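Long-range contacts in peroxidase (PDB 6QZO), which binds heme b and is a DyP-type peroxidase, a family that generally oxidises its substrates, often dyes, with hydrogen peroxide: residues Glu201-Leu206 with Thr304-Ala309; Asp272-Leu276 with Ile293-Arg297; Ser192-Leu196 with Tyr310-Glu314. One frame throughout, in Å; residues are numbered along the deposited sequence.

Interaction 1: Glu201-Leu206 with Thr304-Ala309; sequences EGTANL and TFLRRA. With HEM (protoporphyrin IX containing Fe), chain I.
The loop Glu-201–Leu-206 runs past the beginning of strand 306-314 and comes closest at Leu-206 and Leu-306, whose CA atoms are 5.0 Å apart. The loop starts in what matches the GXXDG motif of DyP-type peroxidases, with Glu-201 at the acidic position, and Arg-307 is probably the family's distal arginine: both lie over the heme face away from His-292. The Arg-307 chain bends at its third torsion (-67°), laying the guanidinium over the porphyrin, with HEM C3D 3.5 Å from its plane. From there NH1 and NH2 both grip one propionate oxygen, the tighter bond being NH1 to HEM O1A at 2.7 Å. Gly-202 N also donates to O1A, while Ala-204 N takes O2A, so the loop backbone and the arginine hold the carboxylate jointly. NH2 adds a weak bond to Ala-204 O, and NH1 forms a salt bridge with Glu-201 OE2 at 3.1 Å, the two planes turned 64° apart. Farther from the heme, the Asn-205 amide pairs with the main chain of Arg-307 through both its ends: OD1 accepts Arg-307 N on a lone pair at 2.9 Å, and ND2 donates to Arg-307 O at 2.7 Å, nearly straight at 165°. A water links the two segments, giving a hydrogen to Glu-201 OE2 and accepting one from Ala-309 N.

Interaction 2: Asp272-Leu276 with Ile293-Arg297; sequences DEPDL and IRRAR. With HEM (protoporphyrin IX containing Fe), chain I.
Leu-276 and Arg-294 make the main polar link between the loop Asp-272–Leu-276 and helix 292-296, the short proximal helix whose first residue, His-292, is the axial ligand of the heme iron. Arg-294 NH2 donates to Leu-276 O at 2.9 Å, with that oxygen close to the guanidinium plane and the N-H pointing well at it (159°). NH1 reaches the same oxygen weakly, so one carbonyl meets the edge of the guanidinium between its two terminal nitrogens. A bend at the third torsion of Arg-294 (-74°) turns the group so that its edge meets Leu-276 O. It also donates to other main-chain carbonyls, from NH2 to Ile-287 O and from NE to Asp-288 O.

Van der Waals packing makes up much of the rest. Leu-276 CD2 sits over the centre of one face of the Arg-294 guanidinium, 3.8 Å above its plane, while its other methyl, CD1, lies 3.5 Å from CD of Arg-297, whose chain is extended as far as NE. Farther toward Glu-273 along the loop, Ile-293 CD1 meets the Pro-274 ring at CG, 3.9 Å away. The other branch of Ile-293, CG2, turns to the heme and touches HEM CAA at 3.8 Å, and Ala-296 sets its CB 3.6 Å from HEM C2D.

The ionic contribution is slight: Glu-273 OE1 lies in the Arg-297 guanidinium plane but 3.9 Å from NH2, a long salt bridge with the two planes 78° apart. Near the surface, then, the loop meets the proximal helix chiefly through the Leu-276 carbonyl and side-chain packing; the guanidinium of Arg-294 is held by main-chain carbonyl oxygens and, within this contact, meets no carboxylate.

Interaction 3: Ser192-Leu196 with Tyr310-Glu314; sequences SMRNL and YNYDE
Asn-311 points its amide from strand 306-314 toward the loop Ser-192–Leu-196, where Met-193, the Arg-194 carbonyl, Asn-195 CA and Leu-196 meet it. Its first torsion (chi1 -56°) carries the amide over to the Arg-194 carbonyl and Asn-195 CA, and the two ends of the amide do different work. ND2 donates to Arg-194 O at 3.2 Å, the N-H directed at 159° and the nitrogen lying in the carbonyl plane. OD1 nestles against CA of Asn-195, 3.2 Å away. The Met-193 side chain runs head-on toward that of Asn-311, and its CE meets OD1 at 3.4 Å. A water also donates to OD1 while accepting the N-H of Leu-196. Strand 306-314 is an outer strand of the C-terminal four-stranded antiparallel sheet, one of two such sheets in the chain, in a fold of the dimeric alpha/beta-barrel type; main-chain bonding of Asn-311 with Phe-179 joins it to the outer strand of the other. Along this strand Leu-196 slants across the Asn-311 side chain. Its CD1 lies 3.4 Å from Tyr-312 O and also touches the CB atoms of Asn-311 and Asp-313. Ala-156 of the second subunit packs on both Leu-196 and Asp-313.

In the fold
Interactions 1 and 3 share strand 306-314 and the loop that follows strand 170-179; their centres are 14 Å apart, and they touch directly where Glu-201 N comes 2.8 Å from Met-193 O, probably a hydrogen bond. Interaction 2 is nested within the chain loop that each of them closes. Its nearest atoms are about 6 Å from interaction 1 and about 10 Å from interaction 3. The heme lies between interactions 1 and 2: interaction 1 contributes to its distal side and binds a propionate, interaction 2 backs its proximal side next to His-292. Interaction 3 reaches the heme through Asn-195 and extends from there to the second subunit.

Interaction 1: Glu201-Leu206 with Thr304-Ala309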
loop_
_atom_site.group_PDB
_atom_site.type_symbol
_atom_site.label_atom_id
_atom_site.label_comp_id
_atom_site.label_asym_id
_atom_site.label_seq_id
_atom_site.Cartn_x
_atom_site.Cartn_y
_atom_site.Cartn_z
ATOM N N GLU A 201 12.925 -12.697 8.212
ATOM C CA GLU A 201 11.747 -13.465 8.695
ATOM C C GLU A 201 11.492 -14.585 7.671
ATOM O O GLU A 201 11.498 -14.278 6.445
ATOM C CB GLU A 201 10.569 -12.500 8.898
ATOM C CG GLU A 201 9.178 -13.133 8.835
ATOM C CD GLU A 201 8.526 -13.537 10.151
ATOM O OE1 GLU A 201 8.809 -12.870 11.175
ATOM O OE2 GLU A 201 7.697 -14.505 10.138
ATOM N N GLY A 202 11.328 -15.831 8.140
ATOM C CA GLY A 202 10.833 -16.958 7.324
ATOM C C GLY A 202 11.830 -18.090 7.173
ATOM O O GLY A 202 11.519 -19.073 6.485
ATOM N N THR A 203 12.975 -17.987 7.840
ATOM C CA THR A 203 14.130 -18.913 7.699
ATOM C C THR A 203 13.740 -20.334 8.126
ATOM O O THR A 203 13.894 -21.249 7.310
ATOM C CB THR A 203 15.307 -18.380 8.515
ATOM O OG1 THR A 203 15.578 -17.062 8.025
ATOM C CG2 THR A 203 16.527 -19.259 8.417
ATOM N N ALA A 204 13.319 -20.517 9.380
ATOM C CA ALA A 204 12.969 -21.831 9.978
ATOM C C ALA A 204 11.450 -22.019 9.924
ATOM O O ALA A 204 10.798 -21.931 10.975
ATOM C CB ALA A 204 13.489 -21.915 11.395
ATOM N N ASN A 205 10.913 -22.218 8.721
ATOM C CA ASN A 205 9.453 -22.365 8.467
ATOM C C ASN A 205 9.133 -23.858 8.307
ATOM O O ASN A 205 10.058 -24.654 8.037
ATOM C CB ASN A 205 9.022 -21.538 7.249
ATOM C CG ASN A 205 7.609 -21.002 7.350
ATOM O OD1 ASN A 205 6.826 -21.438 8.193
ATOM N ND2 ASN A 205 7.281 -20.037 6.507
ATOM N N LEU A 206 7.860 -24.216 8.474
ATOM C CA LEU A 206 7.313 -25.550 8.128
ATOM C C LEU A 206 7.568 -25.797 6.640
ATOM O O LEU A 206 7.282 -24.890 5.833
ATOM C CB LEU A 206 5.817 -25.572 8.450
ATOM C CG LEU A 206 5.062 -26.817 7.998
ATOM C CD1 LEU A 206 5.749 -28.073 8.525
ATOM C CD2 LEU A 206 3.609 -26.774 8.458
ATOM N N THR A 304 4.472 -26.606 15.112
ATOM C CA THR A 304 5.018 -25.882 13.940
ATOM C C THR A 304 3.839 -25.490 13.044
ATOM O O THR A 304 2.732 -26.046 13.236
ATOM C CB THR A 304 6.083 -26.734 13.245
ATOM O OG1 THR A 304 6.759 -25.954 12.254
ATOM C CG2 THR A 304 5.504 -27.973 12.606
ATOM N N PHE A 305 4.044 -24.550 12.127
ATOM C CA PHE A 305 2.992 -24.029 11.225
ATOM C C PHE A 305 3.670 -23.259 10.090
ATOM O O PHE A 305 4.832 -22.825 10.260
ATOM C CB PHE A 305 1.994 -23.164 12.009
ATOM C CG PHE A 305 2.623 -22.322 13.085
ATOM C CD1 PHE A 305 3.222 -21.109 12.782
ATOM C CD2 PHE A 305 2.661 -22.773 14.392
ATOM C CE1 PHE A 305 3.838 -20.356 13.769
ATOM C CE2 PHE A 305 3.276 -22.022 15.378
ATOM C CZ PHE A 305 3.859 -20.812 15.065
ATOM N N LEU A 306 2.975 -23.141 8.958
ATOM C CA LEU A 306 3.433 -22.350 7.790
ATOM C C LEU A 306 3.169 -20.870 8.085
ATOM O O LEU A 306 2.003 -20.433 7.968
ATOM C CB LEU A 306 2.698 -22.806 6.529
ATOM C CG LEU A 306 3.156 -22.140 5.230
ATOM C CD1 LEU A 306 4.650 -22.356 4.993
ATOM C CD2 LEU A 306 2.327 -22.620 4.057
ATOM N N ARG A 307 4.211 -20.142 8.466
ATOM C CA ARG A 307 4.138 -18.666 8.563
ATOM C C ARG A 307 4.147 -18.132 7.131
ATOM O O ARG A 307 4.941 -18.638 6.316
ATOM C CB ARG A 307 5.295 -18.114 9.400
ATOM C CG ARG A 307 5.193 -18.496 10.863
ATOM C CD ARG A 307 6.415 -18.043 11.638
ATOM N NE ARG A 307 7.603 -18.767 11.227
ATOM C CZ ARG A 307 8.824 -18.264 11.095
ATOM N NH1 ARG A 307 9.069 -16.986 11.314
ATOM N NH2 ARG A 307 9.829 -19.055 10.754
ATOM N N ARG A 308 3.268 -17.168 6.859
ATOM C CA ARG A 308 3.148 -16.518 5.535
ATOM C C ARG A 308 2.876 -15.037 5.783
ATOM O O ARG A 308 1.806 -14.543 5.365
ATOM C CB ARG A 308 2.061 -17.235 4.726
ATOM C CG ARG A 308 2.286 -17.155 3.224
ATOM C CD ARG A 308 1.228 -17.925 2.497
ATOM N NE ARG A 308 1.303 -17.846 1.056
ATOM C CZ ARG A 308 0.876 -16.842 0.323
ATOM N NH1 ARG A 308 0.497 -15.711 0.885
ATOM N NH2 ARG A 308 0.812 -16.970 -0.990
ATOM N N ALA A 309 3.805 -14.384 6.487
ATOM C CA ALA A 309 3.630 -13.025 7.047
ATOM C C ALA A 309 3.955 -11.939 5.996
ATOM O O ALA A 309 4.702 -12.197 5.020
ATOM C CB ALA A 309 4.467 -12.865 8.291
HETATM C CHA HEM I . 11.036 -16.920 13.928
HETATM C CHB HEM I . 10.151 -12.190 13.989
HETATM C CHC HEM I . 5.885 -13.027 16.096
HETATM C CHD HEM I . 6.590 -17.776 15.658
HETATM C C1A HEM I . 11.164 -15.565 13.797
HETATM C C2A HEM I . 12.351 -14.906 13.363
HETATM C C3A HEM I . 12.100 -13.573 13.398
HETATM C C4A HEM I . 10.761 -13.411 13.815
HETATM C CMA HEM I . 13.050 -12.446 13.041
HETATM C CAA HEM I . 13.675 -15.554 12.995
HETATM C CBA HEM I . 13.787 -15.928 11.517
HETATM C CGA HEM I . 12.907 -17.101 11.234
HETATM O O1A HEM I . 11.736 -16.859 10.830
HETATM O O2A HEM I . 13.341 -18.274 11.417
HETATM C C1B HEM I . 8.904 -12.036 14.582
HETATM C C2B HEM I . 8.333 -10.753 14.803
HETATM C C3B HEM I . 7.119 -10.973 15.408
HETATM C C4B HEM I . 7.006 -12.432 15.538
HETATM C CMB HEM I . 8.954 -9.413 14.418
HETATM C CAB HEM I . 6.052 -10.032 15.802
HETATM C CBB HEM I . 6.007 -8.758 15.413
HETATM C C1C HEM I . 5.685 -14.387 16.157
HETATM C C2C HEM I . 4.546 -14.983 16.696
HETATM C C3C HEM I . 4.706 -16.345 16.597
HETATM C C4C HEM I . 5.993 -16.574 15.966
HETATM C CMC HEM I . 3.335 -14.328 17.301
HETATM C CAC HEM I . 3.585 -17.176 17.112
HETATM C CBC HEM I . 3.529 -18.480 17.103
HETATM C C1D HEM I . 7.895 -17.907 15.141
HETATM C C2D HEM I . 8.502 -19.221 14.863
HETATM C C3D HEM I . 9.744 -18.987 14.402
HETATM C C4D HEM I . 9.875 -17.520 14.391
HETATM C CMD HEM I . 7.929 -20.614 15.069
HETATM C CAD HEM I . 10.776 -20.039 13.979
HETATM C CBD HEM I . 11.649 -20.460 15.180
HETATM C CGD HEM I . 12.681 -21.546 14.897
HETATM O O1D HEM I . 12.344 -22.748 14.849
HETATM O O2D HEM I . 13.904 -21.267 14.741
HETATM N NA HEM I . 10.202 -14.636 14.068
HETATM N NB HEM I . 8.094 -12.994 15.035
HETATM N NC HEM I . 6.559 -15.341 15.726
HETATM N ND HEM I . 8.762 -16.931 14.839
HETATM FE FE HEM I . 8.490 -15.064 14.972
HETATM O O HOH W 1 6.534 -15.299 7.552
#

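Interaction 2: Asp272-Leu276 with Ile293-Arg297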
loop_
_atom_site.group_PDB
_atom_site.type_symbol
_atom_site.label_atom_id
_atom_site.label_comp_id
_atom_site.label_asym_id
_atom_site.label_seq_id
_atom_site.Cartn_x
_atom_site.Cartn_y
_atom_site.Cartn_z
ATOM N N ASP A 272 22.213 -22.142 8.728
ATOM C CA ASP A 272 22.853 -22.887 9.838
ATOM C C ASP A 272 21.796 -23.207 10.899
ATOM O O ASP A 272 20.897 -22.371 11.122
ATOM C CB ASP A 272 24.007 -22.099 10.462
ATOM C CG ASP A 272 25.244 -21.999 9.583
ATOM O OD1 ASP A 272 25.216 -22.507 8.453
ATOM O OD2 ASP A 272 26.230 -21.405 10.039
ATOM N N GLU A 273 21.912 -24.386 11.512
ATOM C CA GLU A 273 21.093 -24.814 12.672
ATOM C C GLU A 273 21.538 -24.021 13.895
ATOM O O GLU A 273 22.716 -24.000 14.231
ATOM C CB GLU A 273 21.247 -26.315 12.942
ATOM C CG GLU A 273 20.402 -27.191 12.032
ATOM C CD GLU A 273 18.902 -26.982 12.180
ATOM O OE1 GLU A 273 18.450 -26.700 13.321
ATOM O OE2 GLU A 273 18.197 -27.062 11.150
ATOM N N PRO A 274 20.613 -23.340 14.598
ATOM C CA PRO A 274 20.944 -22.719 15.878
ATOM C C PRO A 274 21.461 -23.771 16.871
ATOM O O PRO A 274 20.875 -24.814 16.948
ATOM C CB PRO A 274 19.614 -22.119 16.359
ATOM C CG PRO A 274 18.768 -22.004 15.102
ATOM C CD PRO A 274 19.210 -23.138 14.208
ATOM N N ASP A 275 22.546 -23.470 17.587
ATOM C CA ASP A 275 23.107 -24.338 18.657
ATOM C C ASP A 275 22.636 -23.795 20.012
ATOM O O ASP A 275 23.303 -22.917 20.572
ATOM C CB ASP A 275 24.625 -24.450 18.534
ATOM C CG ASP A 275 25.214 -25.468 19.498
ATOM O OD1 ASP A 275 24.450 -25.991 20.329
ATOM O OD2 ASP A 275 26.428 -25.726 19.436
ATOM N N LEU A 276 21.533 -24.343 20.522
ATOM C CA LEU A 276 20.858 -23.893 21.765
ATOM C C LEU A 276 21.574 -24.454 22.997
ATOM O O LEU A 276 21.174 -24.075 24.110
ATOM C CB LEU A 276 19.397 -24.347 21.720
ATOM C CG LEU A 276 18.568 -23.736 20.590
ATOM C CD1 LEU A 276 17.153 -24.310 20.587
ATOM C CD2 LEU A 276 18.520 -22.201 20.690
ATOM N N ILE A 293 13.658 -17.240 19.038
ATOM C CA ILE A 293 13.734 -18.489 18.226
ATOM C C ILE A 293 13.935 -19.686 19.162
ATOM O O ILE A 293 13.685 -20.822 18.723
ATOM C CB ILE A 293 14.825 -18.408 17.140
ATOM C CG1 ILE A 293 16.240 -18.429 17.725
ATOM C CG2 ILE A 293 14.582 -17.208 16.246
ATOM C CD1 ILE A 293 17.303 -18.726 16.708
ATOM N N ARG A 294 14.386 -19.454 20.390
ATOM C CA ARG A 294 14.462 -20.532 21.406
ATOM C C ARG A 294 13.038 -20.824 21.887
ATOM O O ARG A 294 12.664 -21.992 21.918
ATOM C CB ARG A 294 15.387 -20.137 22.560
ATOM C CG ARG A 294 15.526 -21.210 23.626
ATOM C CD ARG A 294 16.314 -20.711 24.815
ATOM N NE ARG A 294 17.731 -20.619 24.517
ATOM C CZ ARG A 294 18.583 -21.644 24.529
ATOM N NH1 ARG A 294 18.156 -22.870 24.807
ATOM N NH2 ARG A 294 19.867 -21.443 24.249
ATOM N N ARG A 295 12.283 -19.785 22.229
ATOM C CA ARG A 295 10.937 -19.907 22.842
ATOM C C ARG A 295 9.910 -20.350 21.787
ATOM O O ARG A 295 8.910 -20.965 22.185
ATOM C CB ARG A 295 10.542 -18.580 23.501
ATOM C CG ARG A 295 11.446 -18.176 24.649
ATOM C CD ARG A 295 11.346 -19.123 25.823
ATOM N NE ARG A 295 10.016 -19.089 26.417
ATOM C CZ ARG A 295 9.566 -19.951 27.321
ATOM N NH1 ARG A 295 10.336 -20.945 27.741
ATOM N NH2 ARG A 295 8.338 -19.834 27.774
ATOM N N ALA A 296 10.149 -20.046 20.508
ATOM C CA ALA A 296 9.200 -20.279 19.393
ATOM C C ALA A 296 9.453 -21.643 18.743
ATOM O O ALA A 296 8.529 -22.154 18.069
ATOM C CB ALA A 296 9.315 -19.169 18.388
ATOM N N ARG A 297 10.641 -22.207 18.954
ATOM C CA ARG A 297 11.057 -23.520 18.397
ATOM C C ARG A 297 9.996 -24.575 18.735
ATOM O O ARG A 297 9.393 -24.517 19.802
ATOM C CB ARG A 297 12.428 -23.914 18.958
ATOM C CG ARG A 297 13.057 -25.088 18.230
ATOM C CD ARG A 297 14.347 -25.580 18.835
ATOM N NE ARG A 297 14.839 -26.678 18.016
ATOM C CZ ARG A 297 15.788 -26.577 17.072
ATOM N NH1 ARG A 297 16.354 -25.404 16.801
ATOM N NH2 ARG A 297 16.157 -27.652 16.390
HETATM C CHA HEM I . 11.036 -16.920 13.928
HETATM C CHB HEM I . 10.151 -12.190 13.989
HETATM C CHC HEM I . 5.885 -13.027 16.096
HETATM C CHD HEM I . 6.590 -17.776 15.658
HETATM C C1A HEM I . 11.164 -15.565 13.797
HETATM C C2A HEM I . 12.351 -14.906 13.363
HETATM C C3A HEM I . 12.100 -13.573 13.398
HETATM C C4A HEM I . 10.761 -13.411 13.815
HETATM C CMA HEM I . 13.050 -12.446 13.041
HETATM C CAA HEM I . 13.675 -15.554 12.995
HETATM C CBA HEM I . 13.787 -15.928 11.517
HETATM C CGA HEM I . 12.907 -17.101 11.234
HETATM O O1A HEM I . 11.736 -16.859 10.830
HETATM O O2A HEM I . 13.341 -18.274 11.417
HETATM C C1B HEM I . 8.904 -12.036 14.582
HETATM C C2B HEM I . 8.333 -10.753 14.803
HETATM C C3B HEM I . 7.119 -10.973 15.408
HETATM C C4B HEM I . 7.006 -12.432 15.538
HETATM C CMB HEM I . 8.954 -9.413 14.418
HETATM C CAB HEM I . 6.052 -10.032 15.802
HETATM C CBB HEM I . 6.007 -8.758 15.413
HETATM C C1C HEM I . 5.685 -14.387 16.157
HETATM C C2C HEM I . 4.546 -14.983 16.696
HETATM C C3C HEM I . 4.706 -16.345 16.597
HETATM C C4C HEM I . 5.993 -16.574 15.966
HETATM C CMC HEM I . 3.335 -14.328 17.301
HETATM C CAC HEM I . 3.585 -17.176 17.112
HETATM C CBC HEM I . 3.529 -18.480 17.103
HETATM C C1D HEM I . 7.895 -17.907 15.141
HETATM C C2D HEM I . 8.502 -19.221 14.863
HETATM C C3D HEM I . 9.744 -18.987 14.402
HETATM C C4D HEM I . 9.875 -17.520 14.391
HETATM C CMD HEM I . 7.929 -20.614 15.069
HETATM C CAD HEM I . 10.776 -20.039 13.979
HETATM C CBD HEM I . 11.649 -20.460 15.180
HETATM C CGD HEM I . 12.681 -21.546 14.897
HETATM O O1D HEM I . 12.344 -22.748 14.849
HETATM O O2D HEM I . 13.904 -21.267 14.741
HETATM N NA HEM I . 10.202 -14.636 14.068
HETATM N NB HEM I . 8.094 -12.994 15.035
HETATM N NC HEM I . 6.559 -15.341 15.726
HETATM N ND HEM I . 8.762 -16.931 14.839
HETATM FE FE HEM I . 8.490 -15.064 14.972
#

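Interaction 3: Ser192-Leu196 with Tyr310-Glu314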
loop_
_atom_site.group_PDB
_atom_site.type_symbol
_atom_site.label_atom_id
_atom_site.label_comp_id
_atom_site.label_asym_id
_atom_site.label_seq_id
_atom_site.Cartn_x
_atom_site.Cartn_y
_atom_site.Cartn_z
ATOM N N SER A 192 15.150 -14.208 2.811
ATOM C CA SER A 192 13.757 -14.708 2.614
ATOM C C SER A 192 12.740 -13.555 2.578
ATOM O O SER A 192 12.032 -13.414 1.547
ATOM C CB SER A 192 13.386 -15.727 3.662
ATOM O OG SER A 192 13.056 -15.088 4.881
ATOM N N MET A 193 12.671 -12.765 3.650
ATOM C CA MET A 193 11.843 -11.533 3.765
ATOM C C MET A 193 12.450 -10.658 4.860
ATOM O O MET A 193 12.924 -11.213 5.879
ATOM C CB MET A 193 10.388 -11.851 4.133
ATOM C CG MET A 193 9.469 -10.634 4.147
ATOM S SD MET A 193 7.963 -10.880 5.153
ATOM C CE MET A 193 8.417 -9.964 6.633
ATOM N N ARG A 194 12.428 -9.341 4.645
ATOM C CA ARG A 194 12.847 -8.319 5.632
ATOM C C ARG A 194 11.590 -7.707 6.214
ATOM O O ARG A 194 10.729 -7.346 5.420
ATOM C CB ARG A 194 13.714 -7.239 4.983
ATOM C CG ARG A 194 15.131 -7.696 4.680
ATOM C CD ARG A 194 15.999 -7.629 5.913
ATOM N NE ARG A 194 17.349 -8.120 5.660
ATOM C CZ ARG A 194 18.281 -8.238 6.588
ATOM N NH1 ARG A 194 18.020 -7.898 7.841
ATOM N NH2 ARG A 194 19.475 -8.707 6.271
ATOM N N ASN A 195 11.499 -7.646 7.542
ATOM C CA ASN A 195 10.376 -6.992 8.254
ATOM C C ASN A 195 10.835 -5.582 8.640
ATOM O O ASN A 195 12.019 -5.259 8.421
ATOM C CB ASN A 195 9.864 -7.849 9.417
ATOM C CG ASN A 195 10.816 -7.924 10.590
ATOM O OD1 ASN A 195 11.572 -6.989 10.852
ATOM N ND2 ASN A 195 10.779 -9.029 11.307
ATOM N N LEU A 196 9.929 -4.779 9.185
ATOM C CA LEU A 196 10.164 -3.332 9.429
ATOM C C LEU A 196 10.910 -3.137 10.755
ATOM O O LEU A 196 11.220 -1.987 11.083
ATOM C CB LEU A 196 8.825 -2.593 9.379
ATOM C CG LEU A 196 8.169 -2.601 7.998
ATOM C CD1 LEU A 196 6.791 -1.974 8.041
ATOM C CD2 LEU A 196 9.017 -1.871 6.970
ATOM N N TYR A 310 3.371 -10.767 6.213
ATOM C CA TYR A 310 3.525 -9.555 5.380
ATOM C C TYR A 310 3.786 -8.367 6.311
ATOM O O TYR A 310 3.351 -8.411 7.465
ATOM C CB TYR A 310 2.266 -9.362 4.527
ATOM C CG TYR A 310 2.229 -10.208 3.282
ATOM C CD1 TYR A 310 1.850 -11.543 3.314
ATOM C CD2 TYR A 310 2.603 -9.674 2.068
ATOM C CE1 TYR A 310 1.850 -12.319 2.165
ATOM C CE2 TYR A 310 2.598 -10.433 0.912
ATOM C CZ TYR A 310 2.212 -11.751 0.955
ATOM O OH TYR A 310 2.217 -12.462 -0.203
ATOM N N ASN A 311 4.480 -7.345 5.827
ATOM C CA ASN A 311 4.685 -6.064 6.566
ATOM C C ASN A 311 3.408 -5.230 6.446
ATOM O O ASN A 311 2.817 -5.219 5.358
ATOM C CB ASN A 311 5.865 -5.255 6.011
ATOM C CG ASN A 311 7.147 -6.047 6.020
ATOM O OD1 ASN A 311 7.441 -6.726 7.007
ATOM N ND2 ASN A 311 7.880 -5.988 4.919
ATOM N N TYR A 312 3.039 -4.521 7.504
ATOM C CA TYR A 312 2.026 -3.446 7.418
ATOM C C TYR A 312 2.669 -2.144 7.894
ATOM O O TYR A 312 3.515 -2.153 8.783
ATOM C CB TYR A 312 0.726 -3.822 8.129
ATOM C CG TYR A 312 0.665 -3.649 9.617
ATOM C CD1 TYR A 312 0.426 -2.409 10.184
ATOM C CD2 TYR A 312 0.735 -4.745 10.466
ATOM C CE1 TYR A 312 0.339 -2.247 11.559
ATOM C CE2 TYR A 312 0.622 -4.604 11.838
ATOM C CZ TYR A 312 0.420 -3.351 12.390
ATOM O OH TYR A 312 0.311 -3.212 13.748
ATOM N N ASP A 313 2.278 -1.065 7.237
ATOM C CA ASP A 313 2.790 0.305 7.447
ATOM C C ASP A 313 1.641 1.246 7.124
ATOM O O ASP A 313 1.363 1.395 5.943
ATOM C CB ASP A 313 4.036 0.541 6.594
ATOM C CG ASP A 313 4.766 1.823 6.944
ATOM O OD1 ASP A 313 4.941 2.040 8.138
ATOM O OD2 ASP A 313 5.141 2.598 6.026
ATOM N N GLU A 314 0.969 1.782 8.137
ATOM C CA GLU A 314 -0.248 2.619 7.953
ATOM C C GLU A 314 0.102 4.087 8.118
ATOM O O GLU A 314 1.099 4.367 8.781
ATOM C CB GLU A 314 -1.340 2.228 8.966
ATOM C CG GLU A 314 -1.831 0.811 8.808
ATOM C CD GLU A 314 -2.237 0.422 7.394
ATOM O OE1 GLU A 314 -2.793 1.247 6.653
ATOM O OE2 GLU A 314 -1.975 -0.711 7.031
HETATM O O HOH W 2 6.880 -5.534 9.824
#